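Local coordinates for protein heat shock protease HtrA (Thermotoga maritima, PDB 1L1J) that probably cleaves peptide bonds as a heat-shock serine endopeptidase of the HtrA type, this chain being its trypsin-like protease domain, at residues I62-G67 with F117-F122; D126-G131 with G150-T155; I130-I135 with L187-G192; T155-P160 with L171-A176. One frame throughout, in Å; residues are numbered along the deposited sequence.

Overall arrangement
Along the chain contact 1 closes before the others begin. Its 62-67 side lies on strand 54-64 of the seven-stranded antiparallel sheet and the turn that follows, while its 117-122 side runs into the second, mixed sheet, so it links the two beta units of the trypsin-like fold. Contacts 2, 3 and 4 all reach the second sheet, contact 2 through a loop laid on it. Contacts 2 and 3 begin on overlapping segments, share Ile130 and Gly131 and have centres about 8 Å apart; contact 4 shares Thr155 with contact 2 and falls wholly between the two segments of contact 3. The centre of contact 1 is about 19 to 25 Å from theirs, and these three together shape the unit carrying the predicted catalytic serine.

Contact 1. Residues I62-G67 with F117-F122; sequences IFDPEG and FPYLEF
The backbone carbonyl O of Ile62 receives the amide N of Leu120 at 3.0 Å, nearly straight at 163°, and the CA of Tyr119 adds a CH contact to that same oxygen. Three residues along, the carbonyl O of Pro65 takes the amide N of Phe117 at 3.2 Å. The two bonds tie 117-122 to the chain of strand 54-64 and the turn after it. Ile62 and Gly67 are also backbone-bonded to Ala16 and Ile110, and Lys109 NZ gives Glu66 O a weak hydrogen bond. Pro65 lies on the face of Tyr119: its CD stands 3.8 Å from the ring centroid, a CH-pi contact only 13° off the ring normal. A Tyr119 chi1 of 61° brings the ring under the proline. Ile62 meets Phe117 at about a right angle, CD1 to CB 3.9 Å, while its CG2 lies 3.4 Å from Pro118 O. Shortening Ile62 to an alanine would probably strip Phe117 CB and the Pro118 carbonyl of their CD1 and CG2 cover. Phe63 CB touches Phe122 CE2 at 3.6 Å. The contact bridges the two sheets of the trypsin-like fold: Ile62 rests on Ile69 and Phe63 on Leu70 of strand 68-72 in the antiparallel sheet, Glu121 bonds by its backbone to Val194 of strand 193-198 in the mixed one, and helix 216-223 covers Phe63 and Phe122 through Leu223.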
loop_
_atom_site.group_PDB
_atom_site.type_symbol
_atom_site.label_atom_id
_atom_site.label_comp_id
_atom_site.label_asym_id
_atom_site.label_seq_id
_atom_site.Cartn_x
_atom_site.Cartn_y
_atom_site.Cartn_z
ATOM N N ILE A 62 -3.587 -7.298 -4.610
ATOM C CA ILE A 62 -3.840 -8.725 -4.679
ATOM C C ILE A 62 -2.554 -9.412 -5.099
ATOM O O ILE A 62 -1.992 -9.100 -6.156
ATOM C CB ILE A 62 -4.960 -9.021 -5.707
ATOM C CG1 ILE A 62 -6.214 -8.206 -5.348
ATOM C CG2 ILE A 62 -5.266 -10.509 -5.730
ATOM C CD1 ILE A 62 -7.185 -8.008 -6.483
ATOM N N PHE A 63 -2.091 -10.344 -4.267
ATOM C CA PHE A 63 -0.860 -11.066 -4.556
ATOM C C PHE A 63 -1.071 -12.514 -4.963
ATOM O O PHE A 63 -0.110 -13.234 -5.230
ATOM C CB PHE A 63 0.109 -10.976 -3.366
ATOM C CG PHE A 63 -0.415 -11.561 -2.075
ATOM C CD1 PHE A 63 -0.187 -12.892 -1.755
ATOM C CD2 PHE A 63 -1.063 -10.758 -1.141
ATOM C CE1 PHE A 63 -0.584 -13.412 -0.514
ATOM C CE2 PHE A 63 -1.464 -11.268 0.097
ATOM C CZ PHE A 63 -1.223 -12.598 0.408
ATOM N N ASP A 64 -2.326 -12.934 -5.029
ATOM C CA ASP A 64 -2.653 -14.298 -5.426
ATOM C C ASP A 64 -4.144 -14.383 -5.740
ATOM O O ASP A 64 -4.987 -14.056 -4.910
ATOM C CB ASP A 64 -2.232 -15.287 -4.325
ATOM C CG ASP A 64 -0.799 -15.840 -4.537
ATOM O OD1 ASP A 64 -0.178 -16.318 -3.557
ATOM O OD2 ASP A 64 -0.296 -15.810 -5.687
ATOM N N PRO A 65 -4.476 -14.843 -6.958
ATOM C CA PRO A 65 -5.820 -15.012 -7.535
ATOM C C PRO A 65 -6.976 -15.329 -6.597
ATOM O O PRO A 65 -8.101 -14.893 -6.828
ATOM C CB PRO A 65 -5.610 -16.095 -8.597
ATOM C CG PRO A 65 -4.400 -16.845 -8.104
ATOM C CD PRO A 65 -3.518 -15.720 -7.653
ATOM N N GLU A 66 -6.700 -16.084 -5.543
ATOM C CA GLU A 66 -7.728 -16.456 -4.579
ATOM C C GLU A 66 -8.363 -15.231 -3.921
ATOM O O GLU A 66 -9.373 -15.352 -3.231
ATOM C CB GLU A 66 -7.140 -17.368 -3.495
ATOM C CG GLU A 66 -5.943 -18.194 -3.952
ATOM C CD GLU A 66 -4.640 -17.396 -3.918
ATOM O OE1 GLU A 66 -3.657 -17.831 -4.559
ATOM O OE2 GLU A 66 -4.596 -16.338 -3.241
ATOM N N GLY A 67 -7.773 -14.056 -4.123
ATOM C CA GLY A 67 -8.337 -12.851 -3.537
ATOM C C GLY A 67 -7.577 -12.363 -2.324
ATOM O O GLY A 67 -8.102 -11.604 -1.503
ATOM N N PHE A 117 -8.956 -13.309 -9.451
ATOM C CA PHE A 117 -8.539 -11.934 -9.694
ATOM C C PHE A 117 -7.144 -11.798 -10.287
ATOM O O PHE A 117 -6.387 -12.772 -10.373
ATOM C CB PHE A 117 -8.559 -11.169 -8.376
ATOM C CG PHE A 117 -9.859 -11.256 -7.644
ATOM C CD1 PHE A 117 -10.954 -10.507 -8.051
ATOM C CD2 PHE A 117 -9.986 -12.080 -6.533
ATOM C CE1 PHE A 117 -12.163 -10.574 -7.357
ATOM C CE2 PHE A 117 -11.192 -12.155 -5.835
ATOM C CZ PHE A 117 -12.282 -11.401 -6.249
ATOM N N PRO A 118 -6.796 -10.581 -10.733
ATOM C CA PRO A 118 -5.471 -10.318 -11.304
ATOM C C PRO A 118 -4.538 -10.134 -10.107
ATOM O O PRO A 118 -4.973 -9.685 -9.044
ATOM C CB PRO A 118 -5.682 -9.027 -12.088
ATOM C CG PRO A 118 -6.747 -8.326 -11.291
ATOM C CD PRO A 118 -7.707 -9.450 -10.994
ATOM N N TYR A 119 -3.267 -10.476 -10.264
ATOM C CA TYR A 119 -2.352 -10.353 -9.140
ATOM C C TYR A 119 -0.938 -9.976 -9.533
ATOM O O TYR A 119 -0.509 -10.205 -10.668
ATOM C CB TYR A 119 -2.308 -11.669 -8.373
ATOM C CG TYR A 119 -1.811 -12.802 -9.227
ATOM C CD1 TYR A 119 -0.573 -13.393 -8.980
ATOM C CD2 TYR A 119 -2.559 -13.258 -10.318
ATOM C CE1 TYR A 119 -0.087 -14.417 -9.801
ATOM C CE2 TYR A 119 -2.084 -14.275 -11.144
ATOM C CZ TYR A 119 -0.846 -14.850 -10.881
ATOM O OH TYR A 119 -0.372 -15.863 -11.687
ATOM N N LEU A 120 -0.217 -9.408 -8.566
ATOM C CA LEU A 120 1.169 -9.007 -8.760
ATOM C C LEU A 120 2.094 -10.114 -8.262
ATOM O O LEU A 120 1.699 -10.947 -7.463
ATOM C CB LEU A 120 1.462 -7.709 -7.996
ATOM C CG LEU A 120 0.905 -6.354 -8.458
ATOM C CD1 LEU A 120 0.296 -6.479 -9.843
ATOM C CD2 LEU A 120 -0.118 -5.848 -7.456
ATOM N N GLU A 121 3.327 -10.126 -8.745
ATOM C CA GLU A 121 4.289 -11.126 -8.316
ATOM C C GLU A 121 5.353 -10.471 -7.446
ATOM O O GLU A 121 5.649 -9.289 -7.596
ATOM C CB GLU A 121 4.941 -11.777 -9.528
ATOM C CG GLU A 121 3.940 -12.328 -10.523
ATOM C CD GLU A 121 4.596 -13.166 -11.610
ATOM O OE1 GLU A 121 5.503 -12.641 -12.305
ATOM O OE2 GLU A 121 4.203 -14.347 -11.764
ATOM N N PHE A 122 5.919 -11.236 -6.523
ATOM C CA PHE A 122 6.948 -10.706 -5.640
ATOM C C PHE A 122 8.318 -10.734 -6.298
ATOM O O PHE A 122 8.639 -11.630 -7.072
ATOM C CB PHE A 122 7.001 -11.512 -4.338
ATOM C CG PHE A 122 5.733 -11.444 -3.527
ATOM C CD1 PHE A 122 5.520 -12.332 -2.477
ATOM C CD2 PHE A 122 4.763 -10.480 -3.795
ATOM C CE1 PHE A 122 4.356 -12.262 -1.714
ATOM C CE2 PHE A 122 3.599 -10.403 -3.038
ATOM C CZ PHE A 122 3.396 -11.291 -1.995
#

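Contact 2. Residues D126-G131 with G150-T155; sequences DKVKIG and GVVSAT
Val128 overlaps Val152 through one methyl each, CG1 of the first lying 3.7 Å from CG2 of the second. The CG1 branch of Val128 stands opposite its own backbone N (chi1 168°), which directs this methyl at the strand, and the other Val152 methyl, CG1, is close behind at 4.0 Å from the same atom. Val152 is buried and also touches Ile172 of strand 167-174, so the valine pair joins the loop before strand 133-138 to strand 146-160. The backbone of Lys129 passes over the same side chain, its carbonyl O 3.8 Å from Val152 CB. Beyond it the chain is held by a single hydrogen bond across the contact, from Gly131 N to Val152 O at 2.9 Å. This bond is bent, 132° at the hydrogen. Ile130 lies along the same strand backbone: its CG2 methyl faces the carbonyl oxygens of Val152 and Ser153, and CD1 reaches on to Ala154 CA at 4.3 Å. Gly131 has backbone angles at which a CB would run into the preceding carbonyl oxygen, so glycine suits this turn. The touching backbones diverge by 115° end to end, and the loop therefore crosses the strand instead of extending it. Val152 also bonds to Glu132 through the backbone, where the loop leads into strand 133-138 of the second, mixed sheet of the trypsin-like domain. The chemistry is thus mainly apolar, with aliphatic branches laid against the backbone carbonyls of the strand and one bent amide-to-carbonyl hydrogen bond setting where the loop meets it.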
loop_
_atom_site.group_PDB
_atom_site.type_symbol
_atom_site.label_atom_id
_atom_site.label_comp_id
_atom_site.label_asym_id
_atom_site.label_seq_id
_atom_site.Cartn_x
_atom_site.Cartn_y
_atom_site.Cartn_z
ATOM N N ASP A 126 16.540 -8.843 -1.499
ATOM C CA ASP A 126 17.980 -9.069 -1.401
ATOM C C ASP A 126 18.731 -8.768 -2.698
ATOM O O ASP A 126 19.953 -8.589 -2.684
ATOM C CB ASP A 126 18.283 -10.512 -0.985
ATOM C CG ASP A 126 17.696 -10.872 0.370
ATOM O OD1 ASP A 126 17.702 -10.004 1.277
ATOM O OD2 ASP A 126 17.248 -12.037 0.530
ATOM N N LYS A 127 18.014 -8.710 -3.815
ATOM C CA LYS A 127 18.659 -8.454 -5.097
ATOM C C LYS A 127 18.359 -7.060 -5.666
ATOM O O LYS A 127 18.556 -6.820 -6.848
ATOM C CB LYS A 127 18.247 -9.537 -6.111
ATOM C CG LYS A 127 18.596 -10.978 -5.716
ATOM C CD LYS A 127 19.979 -11.433 -6.209
ATOM C CE LYS A 127 20.023 -11.583 -7.742
ATOM N NZ LYS A 127 21.294 -12.199 -8.282
ATOM N N VAL A 128 17.889 -6.142 -4.833
ATOM C CA VAL A 128 17.581 -4.802 -5.303
ATOM C C VAL A 128 18.858 -3.975 -5.367
ATOM O O VAL A 128 19.671 -4.014 -4.445
ATOM C CB VAL A 128 16.559 -4.108 -4.367
ATOM C CG1 VAL A 128 16.473 -2.624 -4.684
ATOM C CG2 VAL A 128 15.176 -4.753 -4.524
ATOM N N LYS A 129 19.041 -3.238 -6.464
ATOM C CA LYS A 129 20.225 -2.385 -6.640
ATOM C C LYS A 129 19.837 -0.920 -6.401
ATOM O O LYS A 129 18.787 -0.465 -6.859
ATOM C CB LYS A 129 20.790 -2.516 -8.064
ATOM C CG LYS A 129 21.334 -3.890 -8.460
ATOM C CD LYS A 129 22.670 -4.209 -7.799
ATOM C CE LYS A 129 23.264 -5.497 -8.352
ATOM N NZ LYS A 129 23.521 -5.383 -9.824
ATOM N N ILE A 130 20.678 -0.178 -5.693
ATOM C CA ILE A 130 20.377 1.220 -5.428
ATOM C C ILE A 130 20.558 1.982 -6.724
ATOM O O ILE A 130 21.612 1.890 -7.340
ATOM C CB ILE A 130 21.316 1.805 -4.363
ATOM C CG1 ILE A 130 21.199 0.996 -3.074
ATOM C CG2 ILE A 130 20.959 3.256 -4.083
ATOM C CD1 ILE A 130 22.162 1.441 -2.019
ATOM N N GLY A 131 19.527 2.719 -7.136
ATOM C CA GLY A 131 19.591 3.477 -8.367
ATOM C C GLY A 131 18.621 2.908 -9.374
ATOM O O GLY A 131 18.455 3.447 -10.472
ATOM N N GLY A 150 10.565 7.196 -8.963
ATOM C CA GLY A 150 11.815 7.605 -8.384
ATOM C C GLY A 150 12.820 6.486 -8.558
ATOM O O GLY A 150 12.814 5.753 -9.561
ATOM N N VAL A 151 13.672 6.313 -7.565
ATOM C CA VAL A 151 14.683 5.284 -7.677
ATOM C C VAL A 151 14.950 4.705 -6.302
ATOM O O VAL A 151 14.509 5.277 -5.302
ATOM C CB VAL A 151 15.954 5.909 -8.297
ATOM C CG1 VAL A 151 16.969 6.285 -7.219
ATOM C CG2 VAL A 151 16.504 4.988 -9.325
ATOM N N VAL A 152 15.626 3.570 -6.217
ATOM C CA VAL A 152 15.888 3.059 -4.880
ATOM C C VAL A 152 17.042 3.889 -4.337
ATOM O O VAL A 152 18.071 4.044 -5.007
ATOM C CB VAL A 152 16.256 1.588 -4.864
ATOM C CG1 VAL A 152 16.425 1.150 -3.432
ATOM C CG2 VAL A 152 15.149 0.759 -5.514
ATOM N N SER A 153 16.840 4.447 -3.143
ATOM C CA SER A 153 17.819 5.315 -2.496
ATOM C C SER A 153 18.708 4.606 -1.490
ATOM O O SER A 153 19.903 4.878 -1.383
ATOM C CB SER A 153 17.109 6.457 -1.770
ATOM O OG SER A 153 16.463 7.330 -2.670
ATOM N N ALA A 154 18.103 3.701 -0.742
ATOM C CA ALA A 154 18.817 2.975 0.278
ATOM C C ALA A 154 17.921 1.849 0.796
ATOM O O ALA A 154 16.693 1.883 0.650
ATOM C CB ALA A 154 19.179 3.928 1.402
ATOM N N THR A 155 18.546 0.841 1.393
ATOM C CA THR A 155 17.818 -0.292 1.936
ATOM C C THR A 155 18.037 -0.312 3.426
ATOM O O THR A 155 18.708 0.561 3.975
ATOM C CB THR A 155 18.336 -1.598 1.367
ATOM O OG1 THR A 155 19.767 -1.602 1.440
ATOM C CG2 THR A 155 17.907 -1.748 -0.078
#

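Contact 3. Residues I130-I135 with L187-G192; sequences IGEWAI and LLNIHG
Glu132 and Asn189 bring their flat end groups together nearly at right angles, the carboxylate and amide planes 87° apart. OE2 of the glutamate stands 3.2 Å from ND2 of the asparagine, but the angle is too poor for a hydrogen bond, so the pair meets as polar neighbours only. Glu132 reaches this place because its CG is set between the main-chain N and C (chi1 62°) and the rest of the chain is extended; both side chains also touch Ile195 of strand 193-198. Further on, the backbones pair as an antiparallel, hydrogen-bonded couple. Leu188 N binds Ile135 O at 2.8 Å, and Ile135 N returns a bond to Leu188 O at 3.0 Å. This pairing of strands 133-138 and 186-188 belongs to the second beta-barrel of the chymotrypsin-like fold, as in other trypsin-like proteases. The side chains of Ile135 and Leu188 leave on the same face of the sheet, where helix 5-13 covers them through Val9. Away from this face Ala134 CB meets Leu187 CD1 at 3.9 Å, and Leu187 lies about 8 Å, side chain to side chain, from Asn182, a predicted substrate-binding residue. At the outer end Ile190 brings its CD1 to 3.5 Å from Trp133 O and to 4.3 Å from Trp133 CB, while the indole itself leads away from the 187-192 segment.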
loop_
_atom_site.group_PDB
_atom_site.type_symbol
_atom_site.label_atom_id
_atom_site.label_comp_id
_atom_site.label_asym_id
_atom_site.label_seq_id
_atom_site.Cartn_x
_atom_site.Cartn_y
_atom_site.Cartn_z
ATOM N N ILE A 130 20.678 -0.178 -5.693
ATOM C CA ILE A 130 20.377 1.220 -5.428
ATOM C C ILE A 130 20.558 1.982 -6.724
ATOM O O ILE A 130 21.612 1.890 -7.340
ATOM C CB ILE A 130 21.316 1.805 -4.363
ATOM C CG1 ILE A 130 21.199 0.996 -3.074
ATOM C CG2 ILE A 130 20.959 3.256 -4.083
ATOM C CD1 ILE A 130 22.162 1.441 -2.019
ATOM N N GLY A 131 19.527 2.719 -7.136
ATOM C CA GLY A 131 19.591 3.477 -8.367
ATOM C C GLY A 131 18.621 2.908 -9.374
ATOM O O GLY A 131 18.455 3.447 -10.472
ATOM N N GLU A 132 17.970 1.806 -9.018
ATOM C CA GLU A 132 17.020 1.201 -9.935
ATOM C C GLU A 132 15.686 1.894 -9.782
ATOM O O GLU A 132 15.317 2.293 -8.684
ATOM C CB GLU A 132 16.861 -0.293 -9.662
ATOM C CG GLU A 132 16.324 -0.629 -8.293
ATOM C CD GLU A 132 15.661 -1.993 -8.253
ATOM O OE1 GLU A 132 16.238 -2.956 -8.787
ATOM O OE2 GLU A 132 14.559 -2.108 -7.679
ATOM N N TRP A 133 14.963 2.039 -10.883
ATOM C CA TRP A 133 13.672 2.712 -10.840
ATOM C C TRP A 133 12.650 1.961 -10.007
ATOM O O TRP A 133 12.547 0.739 -10.093
ATOM C CB TRP A 133 13.102 2.899 -12.252
ATOM C CG TRP A 133 13.972 3.702 -13.155
ATOM C CD1 TRP A 133 14.849 3.226 -14.080
ATOM C CD2 TRP A 133 14.062 5.133 -13.214
ATOM N NE1 TRP A 133 15.485 4.271 -14.712
ATOM C CE2 TRP A 133 15.026 5.453 -14.192
ATOM C CE3 TRP A 133 13.431 6.179 -12.521
ATOM C CZ2 TRP A 133 15.362 6.766 -14.513
ATOM C CZ3 TRP A 133 13.765 7.487 -12.835
ATOM C CH2 TRP A 133 14.726 7.770 -13.817
ATOM N N ALA A 134 11.904 2.705 -9.195
ATOM C CA ALA A 134 10.843 2.134 -8.370
ATOM C C ALA A 134 9.538 2.862 -8.728
ATOM O O ALA A 134 9.502 4.089 -8.826
ATOM C CB ALA A 134 11.154 2.315 -6.910
ATOM N N ILE A 135 8.467 2.111 -8.927
ATOM C CA ILE A 135 7.221 2.743 -9.295
ATOM C C ILE A 135 6.221 2.511 -8.179
ATOM O O ILE A 135 5.871 1.375 -7.900
ATOM C CB ILE A 135 6.696 2.148 -10.630
ATOM C CG1 ILE A 135 7.858 1.976 -11.619
ATOM C CG2 ILE A 135 5.666 3.078 -11.254
ATOM C CD1 ILE A 135 7.475 1.301 -12.920
ATOM N N LEU A 187 5.263 -1.156 -4.435
ATOM C CA LEU A 187 6.430 -0.432 -4.936
ATOM C C LEU A 187 7.055 -1.428 -5.916
ATOM O O LEU A 187 7.622 -2.433 -5.496
ATOM C CB LEU A 187 7.425 -0.130 -3.807
ATOM C CG LEU A 187 8.606 0.774 -4.202
ATOM C CD1 LEU A 187 8.095 2.187 -4.435
ATOM C CD2 LEU A 187 9.665 0.782 -3.123
ATOM N N LEU A 188 6.965 -1.148 -7.215
ATOM C CA LEU A 188 7.487 -2.066 -8.236
ATOM C C LEU A 188 8.840 -1.753 -8.899
ATOM O O LEU A 188 9.433 -0.686 -8.716
ATOM C CB LEU A 188 6.445 -2.225 -9.354
ATOM C CG LEU A 188 4.991 -2.549 -9.010
ATOM C CD1 LEU A 188 4.118 -2.098 -10.171
ATOM C CD2 LEU A 188 4.806 -4.044 -8.720
ATOM N N ASN A 189 9.279 -2.728 -9.696
ATOM C CA ASN A 189 10.505 -2.703 -10.494
ATOM C C ASN A 189 10.176 -2.249 -11.891
ATOM O O ASN A 189 9.064 -1.822 -12.172
ATOM C CB ASN A 189 11.069 -4.100 -10.649
ATOM C CG ASN A 189 11.710 -4.599 -9.418
ATOM O OD1 ASN A 189 12.055 -5.771 -9.324
ATOM N ND2 ASN A 189 11.892 -3.703 -8.446
ATOM N N ILE A 190 11.155 -2.372 -12.777
ATOM C CA ILE A 190 10.940 -2.039 -14.171
ATOM C C ILE A 190 10.455 -3.348 -14.741
ATOM O O ILE A 190 10.026 -3.429 -15.883
ATOM C CB ILE A 190 12.230 -1.622 -14.905
ATOM C CG1 ILE A 190 13.474 -2.037 -14.105
ATOM C CG2 ILE A 190 12.160 -0.142 -15.235
ATOM C CD1 ILE A 190 13.658 -1.336 -12.731
ATOM N N HIS A 191 10.512 -4.376 -13.905
ATOM C CA HIS A 191 10.080 -5.703 -14.304
ATOM C C HIS A 191 8.671 -6.066 -13.843
ATOM O O HIS A 191 8.197 -7.156 -14.122
ATOM C CB HIS A 191 11.081 -6.744 -13.798
ATOM C CG HIS A 191 12.472 -6.527 -14.299
ATOM N ND1 HIS A 191 13.347 -5.640 -13.708
ATOM C CD2 HIS A 191 13.121 -7.036 -15.371
ATOM C CE1 HIS A 191 14.475 -5.614 -14.395
ATOM N NE2 HIS A 191 14.363 -6.452 -15.409
ATOM N N GLY A 192 8.002 -5.163 -13.139
ATOM C CA GLY A 192 6.652 -5.449 -12.688
ATOM C C GLY A 192 6.609 -6.297 -11.436
ATOM O O GLY A 192 5.563 -6.800 -11.048
#

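Contact 4. Residues T155-P160 with L171-A176; sequences TNRRIP and LIQTDA
The carbonyl oxygen of Leu171 accepts the amide of Arg157, with N to O 2.9 Å and 160° at the hydrogen. The return bond, from Leu171 N to Arg157 O, is 3.2 Å long, which makes the two residues an antiparallel hydrogen-bonded pair. From the same position Arg157 bends back at chi2 and chi3, a fold that carries the guanidinium over to Gln173. There NH1 gives OE1 a weak hydrogen bond of 2.7 Å, the oxygen at the edge of the guanidinium and the amide plane turned 60° from it. Replacing Arg157 by an alanine here would probably deprive Gln173 OE1 of this donor and leave the amide freer to turn. Ile159 and Leu171 cross at about a right angle, CD1 to CD1 3.7 Å, and Phe212 of strand 211-215 lies against Arg157, Ile159 and Gln173. The Leu171 side chain is about 7 Å from that of the predicted catalytic Asp104. Asn156, with a positive phi of 34°, sits where strand 146-160 turns a corner, and it and Arg157 both face Leu171, the pattern of a G1 beta bulge in the hairpin of strands 146-160 and 167-174.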
loop_
_atom_site.group_PDB
_atom_site.type_symbol
_atom_site.label_atom_id
_atom_site.label_comp_id
_atom_site.label_asym_id
_atom_site.label_seq_id
_atom_site.Cartn_x
_atom_site.Cartn_y
_atom_site.Cartn_z
ATOM N N THR A 155 18.546 0.841 1.393
ATOM C CA THR A 155 17.818 -0.292 1.936
ATOM C C THR A 155 18.037 -0.312 3.426
ATOM O O THR A 155 18.708 0.561 3.975
ATOM C CB THR A 155 18.336 -1.598 1.367
ATOM O OG1 THR A 155 19.767 -1.602 1.440
ATOM C CG2 THR A 155 17.907 -1.748 -0.078
ATOM N N ASN A 156 17.461 -1.316 4.069
ATOM C CA ASN A 156 17.582 -1.493 5.502
ATOM C C ASN A 156 17.659 -0.206 6.307
ATOM O O ASN A 156 18.616 -0.003 7.047
ATOM C CB ASN A 156 18.814 -2.330 5.800
ATOM C CG ASN A 156 18.543 -3.377 6.855
ATOM O OD1 ASN A 156 17.763 -4.313 6.629
ATOM N ND2 ASN A 156 19.164 -3.221 8.023
ATOM N N ARG A 157 16.668 0.666 6.181
ATOM C CA ARG A 157 16.716 1.912 6.932
ATOM C C ARG A 157 16.013 1.797 8.274
ATOM O O ARG A 157 15.115 0.973 8.442
ATOM C CB ARG A 157 16.089 3.061 6.137
ATOM C CG ARG A 157 16.866 3.489 4.919
ATOM C CD ARG A 157 18.261 3.922 5.275
ATOM N NE ARG A 157 18.312 4.816 6.431
ATOM C CZ ARG A 157 17.694 5.991 6.537
ATOM N NH1 ARG A 157 16.944 6.452 5.549
ATOM N NH2 ARG A 157 17.849 6.716 7.640
ATOM N N ARG A 158 16.432 2.640 9.217
ATOM C CA ARG A 158 15.861 2.682 10.559
ATOM C C ARG A 158 15.524 4.142 10.837
ATOM O O ARG A 158 16.400 5.008 10.794
ATOM C CB ARG A 158 16.885 2.178 11.586
ATOM C CG ARG A 158 16.313 1.886 12.970
ATOM C CD ARG A 158 17.390 1.430 13.946
ATOM N NE ARG A 158 16.844 0.550 14.978
ATOM C CZ ARG A 158 16.657 -0.756 14.822
ATOM N NH1 ARG A 158 16.979 -1.345 13.677
ATOM N NH2 ARG A 158 16.141 -1.478 15.809
ATOM N N ILE A 159 14.258 4.421 11.116
ATOM C CA ILE A 159 13.864 5.794 11.362
ATOM C C ILE A 159 13.130 5.874 12.677
ATOM O O ILE A 159 12.189 5.128 12.921
ATOM C CB ILE A 159 12.931 6.339 10.229
ATOM C CG1 ILE A 159 13.590 6.165 8.855
ATOM C CG2 ILE A 159 12.610 7.813 10.469
ATOM C CD1 ILE A 159 13.388 4.772 8.228
ATOM N N PRO A 160 13.554 6.783 13.552
ATOM C CA PRO A 160 12.855 6.875 14.828
ATOM C C PRO A 160 11.483 7.468 14.595
ATOM O O PRO A 160 11.365 8.522 13.986
ATOM C CB PRO A 160 13.758 7.795 15.636
ATOM C CG PRO A 160 14.301 8.717 14.600
ATOM C CD PRO A 160 14.629 7.782 13.459
ATOM N N LEU A 171 13.328 -0.686 6.352
ATOM C CA LEU A 171 12.686 -0.038 5.216
ATOM C C LEU A 171 13.518 0.280 3.982
ATOM O O LEU A 171 14.717 0.575 4.059
ATOM C CB LEU A 171 12.018 1.253 5.693
ATOM C CG LEU A 171 11.062 1.100 6.876
ATOM C CD1 LEU A 171 10.634 2.472 7.359
ATOM C CD2 LEU A 171 9.860 0.245 6.471
ATOM N N ILE A 172 12.855 0.212 2.834
ATOM C CA ILE A 172 13.475 0.568 1.570
ATOM C C ILE A 172 13.132 2.038 1.416
ATOM O O ILE A 172 12.012 2.445 1.715
ATOM C CB ILE A 172 12.867 -0.210 0.382
ATOM C CG1 ILE A 172 13.410 -1.648 0.379
ATOM C CG2 ILE A 172 13.186 0.520 -0.929
ATOM C CD1 ILE A 172 12.650 -2.637 -0.482
ATOM N N GLN A 173 14.102 2.826 0.973
ATOM C CA GLN A 173 13.911 4.263 0.771
ATOM C C GLN A 173 13.871 4.579 -0.736
ATOM O O GLN A 173 14.533 3.906 -1.533
ATOM C CB GLN A 173 15.060 5.023 1.436
ATOM C CG GLN A 173 14.891 6.534 1.532
ATOM C CD GLN A 173 16.160 7.215 2.036
ATOM O OE1 GLN A 173 16.855 6.679 2.894
ATOM N NE2 GLN A 173 16.459 8.399 1.510
ATOM N N THR A 174 13.081 5.582 -1.119
ATOM C CA THR A 174 12.956 6.001 -2.528
ATOM C C THR A 174 12.782 7.500 -2.604
ATOM O O THR A 174 12.319 8.137 -1.653
ATOM C CB THR A 174 11.693 5.428 -3.241
ATOM O OG1 THR A 174 10.760 4.945 -2.265
ATOM C CG2 THR A 174 12.062 4.329 -4.208
ATOM N N ASP A 175 13.147 8.071 -3.742
ATOM C CA ASP A 175 12.938 9.494 -3.905
ATOM C C ASP A 175 11.589 9.634 -4.626
ATOM O O ASP A 175 11.210 10.722 -5.063
ATOM C CB ASP A 175 14.083 10.151 -4.679
ATOM C CG ASP A 175 14.488 9.369 -5.879
ATOM O OD1 ASP A 175 13.680 8.554 -6.367
ATOM O OD2 ASP A 175 15.617 9.571 -6.348
ATOM N N ALA A 176 10.876 8.509 -4.739
ATOM C CA ALA A 176 9.537 8.491 -5.327
ATOM C C ALA A 176 8.619 8.934 -4.198
ATOM O O ALA A 176 8.728 8.440 -3.085
ATOM C CB ALA A 176 9.166 7.098 -5.758
#